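Side-chain contacts in STM4351 (Salmonella enterica, PDB 2Y7I), which binds arginine with high specificity as a periplasmic binding protein of the bacterial solute-binding protein 3 family: residues Phe85-Tyr90 / Lys212-Pro217; Asp148-Arg153 / Pro172-Met177. One frame throughout, in Å; residues are numbered along the deposited sequence. Where two conformers were deposited one is given.

Contact 1 of 2, residues Phe85-Tyr90 / Lys212-Pro217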
ATOM      1  N   PHE A  85      10.496  -9.004  12.461  1.00 18.80           N
ATOM      2  CA  PHE A  85       9.999  -8.487  11.188  1.00 16.97           C
ATOM      3  C   PHE A  85       9.141  -7.237  11.340  1.00 17.05           C
ATOM      4  O   PHE A  85       8.454  -7.052  12.345  1.00 17.06           O
ATOM      5  CB  PHE A  85       9.171  -9.534  10.453  1.00 16.57           C
ATOM      6  CG  PHE A  85       9.985 -10.634   9.816  1.00 16.89           C
ATOM      7  CD1 PHE A  85      10.652 -10.422   8.612  1.00 16.75           C
ATOM      8  CD2 PHE A  85      10.045 -11.892  10.402  1.00 16.94           C
ATOM      9  CE1 PHE A  85      11.389 -11.449   8.002  1.00 15.77           C
ATOM     10  CE2 PHE A  85      10.773 -12.923   9.806  1.00 16.86           C
ATOM     11  CZ  PHE A  85      11.445 -12.699   8.605  1.00 16.26           C
ATOM     12  N   SER A  86       9.196  -6.395  10.313  1.00 15.74           N
ATOM     13  CA  SER A  86       8.230  -5.337  10.106  1.00 16.41           C
ATOM     14  C   SER A  86       6.860  -5.935   9.800  1.00 16.51           C
ATOM     15  O   SER A  86       6.710  -7.150   9.634  1.00 16.11           O
ATOM     16  CB  SER A  86       8.644  -4.467   8.919  1.00 15.60           C
ATOM     17  OG  SER A  86       8.607  -5.224   7.711  1.00 14.79           O
ATOM     18  N   GLN A  87       5.867  -5.055   9.739  1.00 17.40           N
ATOM     19  CA  GLN A  87       4.579  -5.350   9.136  1.00 18.56           C
ATOM     20  C   GLN A  87       4.840  -5.917   7.732  1.00 17.47           C
ATOM     21  O   GLN A  87       5.885  -5.631   7.127  1.00 16.94           O
ATOM     22  CB  GLN A  87       3.771  -4.050   9.023  1.00 18.98           C
ATOM     23  CG  GLN A  87       4.455  -3.000   8.127  1.00 20.70           C
ATOM     24  CD  GLN A  87       3.645  -1.742   7.961  1.00 23.16           C
ATOM     25  OE1 GLN A  87       2.763  -1.667   7.103  1.00 24.25           O
ATOM     26  NE2 GLN A  87       3.937  -0.744   8.778  1.00 23.91           N
ATOM     27  N   PRO A  88       3.893  -6.704   7.194  1.00 17.82           N
ATOM     28  CA  PRO A  88       4.081  -7.145   5.822  1.00 17.38           C
ATOM     29  C   PRO A  88       4.152  -5.945   4.883  1.00 17.77           C
ATOM     30  O   PRO A  88       3.425  -4.970   5.077  1.00 18.20           O
ATOM     31  CB  PRO A  88       2.821  -7.975   5.538  1.00 17.80           C
ATOM     32  CG  PRO A  88       1.812  -7.517   6.539  1.00 19.12           C
ATOM     33  CD  PRO A  88       2.613  -7.168   7.757  1.00 18.54           C
ATOM     34  N   TYR A  89       5.045  -5.988   3.901  1.00 17.79           N
ATOM     35  CA  TYR A  89       5.053  -4.935   2.881  1.00 19.20           C
ATOM     36  C   TYR A  89       4.464  -5.432   1.564  1.00 20.46           C
ATOM     37  O   TYR A  89       4.067  -4.628   0.729  1.00 22.42           O
ATOM     38  CB  TYR A  89       6.436  -4.271   2.701  1.00 18.26           C
ATOM     39  CG  TYR A  89       7.504  -5.180   2.126  1.00 17.10           C
ATOM     40  CD1 TYR A  89       7.697  -5.283   0.742  1.00 16.04           C
ATOM     41  CD2 TYR A  89       8.326  -5.925   2.960  1.00 14.94           C
ATOM     42  CE1 TYR A  89       8.676  -6.123   0.212  1.00 14.97           C
ATOM     43  CE2 TYR A  89       9.304  -6.778   2.433  1.00 14.32           C
ATOM     44  CZ  TYR A  89       9.474  -6.869   1.067  1.00 13.54           C
ATOM     45  OH  TYR A  89      10.450  -7.714   0.556  1.00 12.08           O
ATOM     46  N   TYR A  90       4.377  -6.747   1.395  1.00 20.47           N
ATOM     47  CA  TYR A  90       3.798  -7.354   0.199  1.00 22.02           C
ATOM     48  C   TYR A  90       3.365  -8.771   0.562  1.00 22.82           C
ATOM     49  O   TYR A  90       3.878  -9.337   1.524  1.00 22.87           O
ATOM     50  CB  TYR A  90       4.812  -7.381  -0.956  1.00 21.57           C
ATOM     51  CG  TYR A  90       4.207  -7.728  -2.302  1.00 22.43           C
ATOM     52  CD1 TYR A  90       3.338  -6.847  -2.950  1.00 25.88           C
ATOM     53  CD2 TYR A  90       4.506  -8.937  -2.927  1.00 23.13           C
ATOM     54  CE1 TYR A  90       2.783  -7.167  -4.196  1.00 26.65           C
ATOM     55  CE2 TYR A  90       3.966  -9.265  -4.160  1.00 25.32           C
ATOM     56  CZ  TYR A  90       3.113  -8.377  -4.790  1.00 26.69           C
ATOM     57  OH  TYR A  90       2.579  -8.717  -6.011  1.00 29.16           O
ATOM     58  N   LYS A 212       3.510   4.991   5.798  1.00 19.78           N
ATOM     59  CA  LYS A 212       3.469   6.061   4.818  1.00 20.51           C
ATOM     60  C   LYS A 212       3.705   5.574   3.390  1.00 19.59           C
ATOM     61  O   LYS A 212       2.940   5.930   2.497  1.00 20.26           O
ATOM     62  CB  LYS A 212       4.447   7.181   5.193  1.00 21.39           C
ATOM     63  CG  LYS A 212       4.010   7.958   6.423  1.00 23.41           C
ATOM     64  CD  LYS A 212       5.079   8.954   6.856  1.00 27.09           C
ATOM     65  CE  LYS A 212       4.614   9.748   8.058  1.00 29.56           C
ATOM     66  NZ  LYS A 212       5.765  10.328   8.814  1.00 33.00           N
ATOM     67  N   VAL A 213       4.751   4.771   3.172  1.00 18.14           N
ATOM     68  CA  VAL A 213       5.064   4.271   1.822  1.00 17.53           C
ATOM     69  C   VAL A 213       3.897   3.470   1.248  1.00 17.33           C
ATOM     70  O   VAL A 213       3.518   3.666   0.092  1.00 17.76           O
ATOM     71  CB  VAL A 213       6.378   3.434   1.780  1.00 16.83           C
ATOM     72  CG1 VAL A 213       6.556   2.740   0.436  1.00 16.21           C
ATOM     73  CG2 VAL A 213       7.591   4.332   2.083  1.00 16.99           C
ATOM     74  N   LYS A 214       3.318   2.591   2.063  1.00 16.81           N
ATOM     75  CA  LYS A 214       2.209   1.734   1.606  1.00 16.97           C
ATOM     76  C   LYS A 214       0.924   2.503   1.295  1.00 18.18           C
ATOM     77  O   LYS A 214       0.063   1.999   0.558  1.00 18.31           O
ATOM     78  CB  LYS A 214       1.957   0.588   2.590  1.00 16.19           C
ATOM     79  CG  LYS A 214       3.083  -0.442   2.605  1.00 15.69           C
ATOM     80  CD  LYS A 214       3.010  -1.351   3.825  1.00 15.46           C
ATOM     81  CE  LYS A 214       1.775  -2.258   3.773  1.00 16.10           C
ATOM     82  NZ  LYS A 214       1.562  -2.948   5.076  1.00 16.81           N
ATOM     83  N   ALA A 215       0.806   3.722   1.826  1.00 18.79           N
ATOM     84  CA  ALA A 215      -0.365   4.570   1.552  1.00 20.11           C
ATOM     85  C   ALA A 215      -0.172   5.473   0.330  1.00 21.06           C
ATOM     86  O   ALA A 215      -1.078   6.222  -0.046  1.00 22.55           O
ATOM     87  CB  ALA A 215      -0.718   5.406   2.771  1.00 21.11           C
ATOM     88  N   SER A 216       1.006   5.399  -0.281  1.00 20.57           N
ATOM     89  CA  SER A 216       1.378   6.313  -1.353  1.00 21.54           C
ATOM     90  C   SER A 216       0.993   5.759  -2.720  1.00 21.96           C
ATOM     91  O   SER A 216       1.061   4.549  -2.947  1.00 20.66           O
ATOM     92  CB  SER A 216       2.881   6.622  -1.311  1.00 20.76           C
ATOM     93  OG  SER A 216       3.659   5.486  -1.663  1.00 20.95           O
ATOM     94  N   PRO A 217       0.593   6.651  -3.645  1.00 23.82           N
ATOM     95  CA  PRO A 217       0.348   6.223  -5.030  1.00 24.49           C
ATOM     96  C   PRO A 217       1.591   5.549  -5.630  1.00 23.90           C
ATOM     97  O   PRO A 217       1.461   4.618  -6.429  1.00 23.44           O
ATOM     98  CB  PRO A 217       0.040   7.532  -5.753  1.00 26.26           C
ATOM     99  CG  PRO A 217      -0.414   8.469  -4.679  1.00 27.37           C
ATOM    100  CD  PRO A 217       0.334   8.089  -3.447  1.00 25.18           C
TER
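Lys214, in the last turn of helix 200-214, reaches out to the chain at Gln87 and Pro88 and gives its ammonium group to two oxygens there. Lys214 NZ donates to the side-chain oxygen OE1 of Gln87 at 2.7 Å, lying in the amide plane on a lone pair with a C=O...N angle of 145°. The second bond, from Lys214 NZ to Pro88 O, is also 2.7 Å long but comes in almost head-on, at 169°. Lys214 CD passes 4.2 Å from Tyr89 CA, and the bend about CG-CD (chi3 67°) then swings CE and NZ to the two acceptors. Gln87 meets it with CG held between its own backbone N and carbonyl carbon and the rest of the chain extended, the two side chains running antiparallel alongside each other. The other end of the amide, NE2, is bonded to Asp211, which probably fixes which way round the group lies. Beside them Ser86 OG reaches forward to the carbonyl oxygen of the next residue, Gln87 O, at 2.8 Å, while Tyr89 turns its ring away and bonds through OH to Asp32. The ammonium group at the C-terminal end of helix 200-214 is thus gripped by three oxygens, Gln87 OE1, Pro88 O and Asp211 O of the second subunit, where the loop following strand 84-85 meets the dimer interface of a periplasmic binding protein.

Contact 2 of 2, residues Asp148-Arg153 / Pro172-Met177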
ATOM      1  N   ASP A 148      21.347 -25.032 -14.516  1.00 19.15           N
ATOM      2  CA  ASP A 148      21.301 -26.485 -14.397  1.00 19.80           C
ATOM      3  C   ASP A 148      20.029 -27.098 -14.968  1.00 19.25           C
ATOM      4  O   ASP A 148      20.053 -28.222 -15.467  1.00 20.43           O
ATOM      5  CB  ASP A 148      21.497 -26.907 -12.946  1.00 19.47           C
ATOM      6  CG  ASP A 148      22.970 -27.009 -12.564  1.00 22.15           C
ATOM      7  OD1 ASP A 148      23.838 -26.561 -13.347  1.00 23.73           O
ATOM      8  OD2 ASP A 148      23.265 -27.549 -11.480  1.00 23.57           O
ATOM      9  N   LEU A 149      18.920 -26.366 -14.892  1.00 18.06           N
ATOM     10  CA  LEU A 149      17.687 -26.790 -15.556  1.00 17.57           C
ATOM     11  C   LEU A 149      17.873 -26.826 -17.076  1.00 18.96           C
ATOM     12  O   LEU A 149      17.510 -27.797 -17.737  1.00 19.13           O
ATOM     13  CB  LEU A 149      16.521 -25.866 -15.176  1.00 16.71           C
ATOM     14  CG  LEU A 149      15.157 -26.080 -15.852  1.00 16.43           C
ATOM     15  CD1 LEU A 149      14.548 -27.449 -15.531  1.00 16.70           C
ATOM     16  CD2 LEU A 149      14.192 -24.976 -15.490  1.00 15.61           C
ATOM     17  N   LYS A 150      18.462 -25.768 -17.617  1.00 20.14           N
ATOM     18  CA  LYS A 150      18.644 -25.640 -19.053  1.00 21.92           C
ATOM     19  C   LYS A 150      19.626 -26.651 -19.642  1.00 23.35           C
ATOM     20  O   LYS A 150      19.474 -27.066 -20.794  1.00 23.66           O
ATOM     21  CB  LYS A 150      19.035 -24.211 -19.411  1.00 22.89           C
ATOM     22  CG  LYS A 150      17.854 -23.245 -19.298  1.00 23.35           C
ATOM     23  CD  LYS A 150      18.015 -22.023 -20.165  1.00 27.11           C
ATOM     24  CE  LYS A 150      18.792 -20.930 -19.459  1.00 30.00           C
ATOM     25  NZ  LYS A 150      18.446 -19.581 -20.038  1.00 31.79           N
ATOM     26  N   ASN A 151      20.605 -27.045 -18.826  0.50 23.32           N
ATOM     27  CA  ASN A 151      21.608 -28.054 -19.182  0.50 24.82           C
ATOM     28  C   ASN A 151      21.158 -29.487 -18.871  0.50 24.77           C
ATOM     29  O   ASN A 151      21.959 -30.417 -18.940  0.50 25.34           O
ATOM     30  CB  ASN A 151      22.932 -27.760 -18.465  0.50 24.95           C
ATOM     31  CG  ASN A 151      23.714 -26.623 -19.113  0.50 25.91           C
ATOM     32  OD1 ASN A 151      24.444 -25.889 -18.443  0.50 25.58           O
ATOM     33  ND2 ASN A 151      23.562 -26.474 -20.422  0.50 26.07           N
ATOM     34  N   ASN A 152      19.879 -29.648 -18.528  1.00 24.50           N
ATOM     35  CA  ASN A 152      19.286 -30.950 -18.158  1.00 25.20           C
ATOM     36  C   ASN A 152      19.824 -31.658 -16.912  1.00 24.98           C
ATOM     37  O   ASN A 152      19.658 -32.872 -16.756  1.00 25.29           O
ATOM     38  CB  ASN A 152      19.243 -31.919 -19.359  1.00 27.43           C
ATOM     39  CG  ASN A 152      17.941 -31.836 -20.114  1.00 29.96           C
ATOM     40  OD1 ASN A 152      17.880 -31.250 -21.195  1.00 34.89           O
ATOM     41  ND2 ASN A 152      16.879 -32.402 -19.540  1.00 33.32           N
ATOM     42  N   ARG A 153      20.465 -30.906 -16.026  1.00 24.12           N
ATOM     43  CA  ARG A 153      20.909 -31.469 -14.758  1.00 24.45           C
ATOM     44  C   ARG A 153      19.769 -31.538 -13.746  1.00 22.87           C
ATOM     45  O   ARG A 153      19.866 -32.223 -12.719  1.00 22.87           O
ATOM     46  CB  ARG A 153      22.086 -30.675 -14.202  1.00 24.90           C
ATOM     47  CG  ARG A 153      23.412 -31.142 -14.755  1.00 29.42           C
ATOM     48  CD  ARG A 153      24.569 -30.448 -14.063  1.00 33.44           C
ATOM     49  NE  ARG A 153      25.638 -31.392 -13.727  1.00 38.68           N
ATOM     50  CZ  ARG A 153      25.859 -31.864 -12.501  1.00 40.25           C
ATOM     51  NH1 ARG A 153      25.087 -31.480 -11.484  1.00 39.83           N
ATOM     52  NH2 ARG A 153      26.860 -32.713 -12.284  1.00 42.42           N
ATOM     53  N   PRO A 172      10.883 -19.550 -23.437  1.00 23.43           N
ATOM     54  CA  PRO A 172       9.562 -20.077 -23.801  1.00 23.60           C
ATOM     55  C   PRO A 172       9.504 -21.601 -24.005  1.00 23.36           C
ATOM     56  O   PRO A 172       8.416 -22.144 -24.175  1.00 23.30           O
ATOM     57  CB  PRO A 172       9.225 -19.324 -25.095  1.00 25.51           C
ATOM     58  CG  PRO A 172      10.558 -19.032 -25.713  1.00 26.06           C
ATOM     59  CD  PRO A 172      11.476 -18.758 -24.536  1.00 24.50           C
ATOM     60  N   ASP A 173      10.646 -22.289 -23.958  1.00 22.57           N
ATOM     61  CA  ASP A 173      10.632 -23.758 -24.002  1.00 22.68           C
ATOM     62  C   ASP A 173      10.163 -24.363 -22.676  1.00 20.90           C
ATOM     63  O   ASP A 173       9.917 -25.566 -22.585  1.00 20.82           O
ATOM     64  CB  ASP A 173      12.008 -24.317 -24.367  1.00 23.10           C
ATOM     65  CG  ASP A 173      12.359 -24.101 -25.820  1.00 26.00           C
ATOM     66  OD1 ASP A 173      11.504 -23.598 -26.588  1.00 27.59           O
ATOM     67  OD2 ASP A 173      13.502 -24.451 -26.199  1.00 26.50           O
ATOM     68  N   TYR A 174      10.056 -23.517 -21.657  1.00 19.33           N
ATOM     69  CA  TYR A 174       9.723 -23.930 -20.303  1.00 18.45           C
ATOM     70  C   TYR A 174       8.349 -23.381 -19.933  1.00 18.11           C
ATOM     71  O   TYR A 174       7.824 -22.528 -20.645  1.00 18.08           O
ATOM     72  CB  TYR A 174      10.829 -23.454 -19.342  1.00 17.56           C
ATOM     73  CG  TYR A 174      12.150 -24.093 -19.722  1.00 19.52           C
ATOM     74  CD1 TYR A 174      12.938 -23.555 -20.744  1.00 19.85           C
ATOM     75  CD2 TYR A 174      12.571 -25.272 -19.115  1.00 19.38           C
ATOM     76  CE1 TYR A 174      14.137 -24.162 -21.123  1.00 21.97           C
ATOM     77  CE2 TYR A 174      13.761 -25.885 -19.485  1.00 20.93           C
ATOM     78  CZ  TYR A 174      14.532 -25.331 -20.489  1.00 22.68           C
ATOM     79  OH  TYR A 174      15.707 -25.948 -20.857  1.00 25.12           O
ATOM     80  N   ALA A 175       7.759 -23.880 -18.845  1.00 17.14           N
ATOM     81  CA  ALA A 175       6.436 -23.416 -18.405  1.00 16.99           C
ATOM     82  C   ALA A 175       6.244 -23.685 -16.931  1.00 15.96           C
ATOM     83  O   ALA A 175       6.837 -24.615 -16.376  1.00 14.62           O
ATOM     84  CB  ALA A 175       5.307 -24.083 -19.207  1.00 18.04           C
ATOM     85  N   ILE A 176       5.405 -22.862 -16.304  1.00 16.39           N
ATOM     86  CA  ILE A 176       4.973 -23.096 -14.944  1.00 15.61           C
ATOM     87  C   ILE A 176       4.133 -24.379 -14.939  1.00 16.15           C
ATOM     88  O   ILE A 176       3.198 -24.535 -15.741  1.00 17.88           O
ATOM     89  CB  ILE A 176       4.152 -21.903 -14.378  1.00 16.70           C
ATOM     90  CG1 ILE A 176       5.060 -20.693 -14.101  1.00 17.07           C
ATOM     91  CG2 ILE A 176       3.416 -22.315 -13.079  1.00 14.61           C
ATOM     92  CD1 ILE A 176       4.285 -19.379 -13.784  1.00 19.09           C
ATOM     93  N   MET A 177       4.479 -25.285 -14.033  1.00 15.73           N
ATOM     94  CA  MET A 177       3.799 -26.559 -13.888  1.00 15.85           C
ATOM     95  C   MET A 177       2.395 -26.351 -13.335  1.00 16.63           C
ATOM     96  O   MET A 177       2.161 -25.432 -12.545  1.00 16.21           O
ATOM     97  CB  MET A 177       4.631 -27.486 -13.003  1.00 15.28           C
ATOM     98  CG  MET A 177       4.237 -28.950 -13.077  1.00 15.84           C
ATOM     99  SD  MET A 177       5.255 -30.009 -12.013  1.00 16.81           S
ATOM    100  CE  MET A 177       4.540 -29.595 -10.417  1.00 16.61           C
TER
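Tyr174 points its ring at the last helical turn, where Leu149 and Lys150 both come obliquely over the same side of it, and this one aromatic group makes the whole contact from the strand side. Buried Leu149 lies on the ring carbons: Leu149 CG stands 3.9 Å from Tyr174 CE2, and the methyl Leu149 CD2 is 4.0 Å from Tyr174 CD2. Leu149 gets there because its CG is anti to the backbone N (chi1 176°), which sends the branch out from the helix and alongside the ring. Trp167 of helix 161-168 meets the same tyrosine edge-to-face and also touches Leu149, so the leucine and both rings form one apolar cluster. Helices 142-150 and 161-168 both pack against Tyr174 of strand 174-176, which is outermost, within this chain, in a five-stranded mixed sheet, in one lobe of the binding-protein fold. The helix bearing Leu149 ends at once in a Schellman motif, with Asn152 as its C' residue and Arg153 N bonded to Asp148 O at 2.8 Å. On the solvent side, exposed Lys150 meets only the CZ-OH end, crossing the tyrosine at about a right angle with Lys150 CG 3.8 Å from Tyr174 OH. Lys150 CA lies 3.5 Å from Tyr174 OH. Beyond CG the lysine chain bends and leads away from the ring, and NZ bonds to Asn171.

Overall arrangement
The two contacts lie on opposite sides of the chain's centre, their own centres 34 Å apart and their nearest atoms about 13 Å from each other, without touching. In sequence, contact 2 falls wholly between the two halves of contact 1: residues 85-90 come first, then 148-153 and 172-177, and finally 212-217. Contact 1 ties the chain leading from strand 84-85 toward strand 95-100 to the late helix 200-214; contact 2 joins helix 142-150 to the edge strand 174-176, which pairs with 95-100. This order fits the two-lobed binding-protein fold, in which the chain crosses to the second lobe and returns, with arginine bound between the lobes.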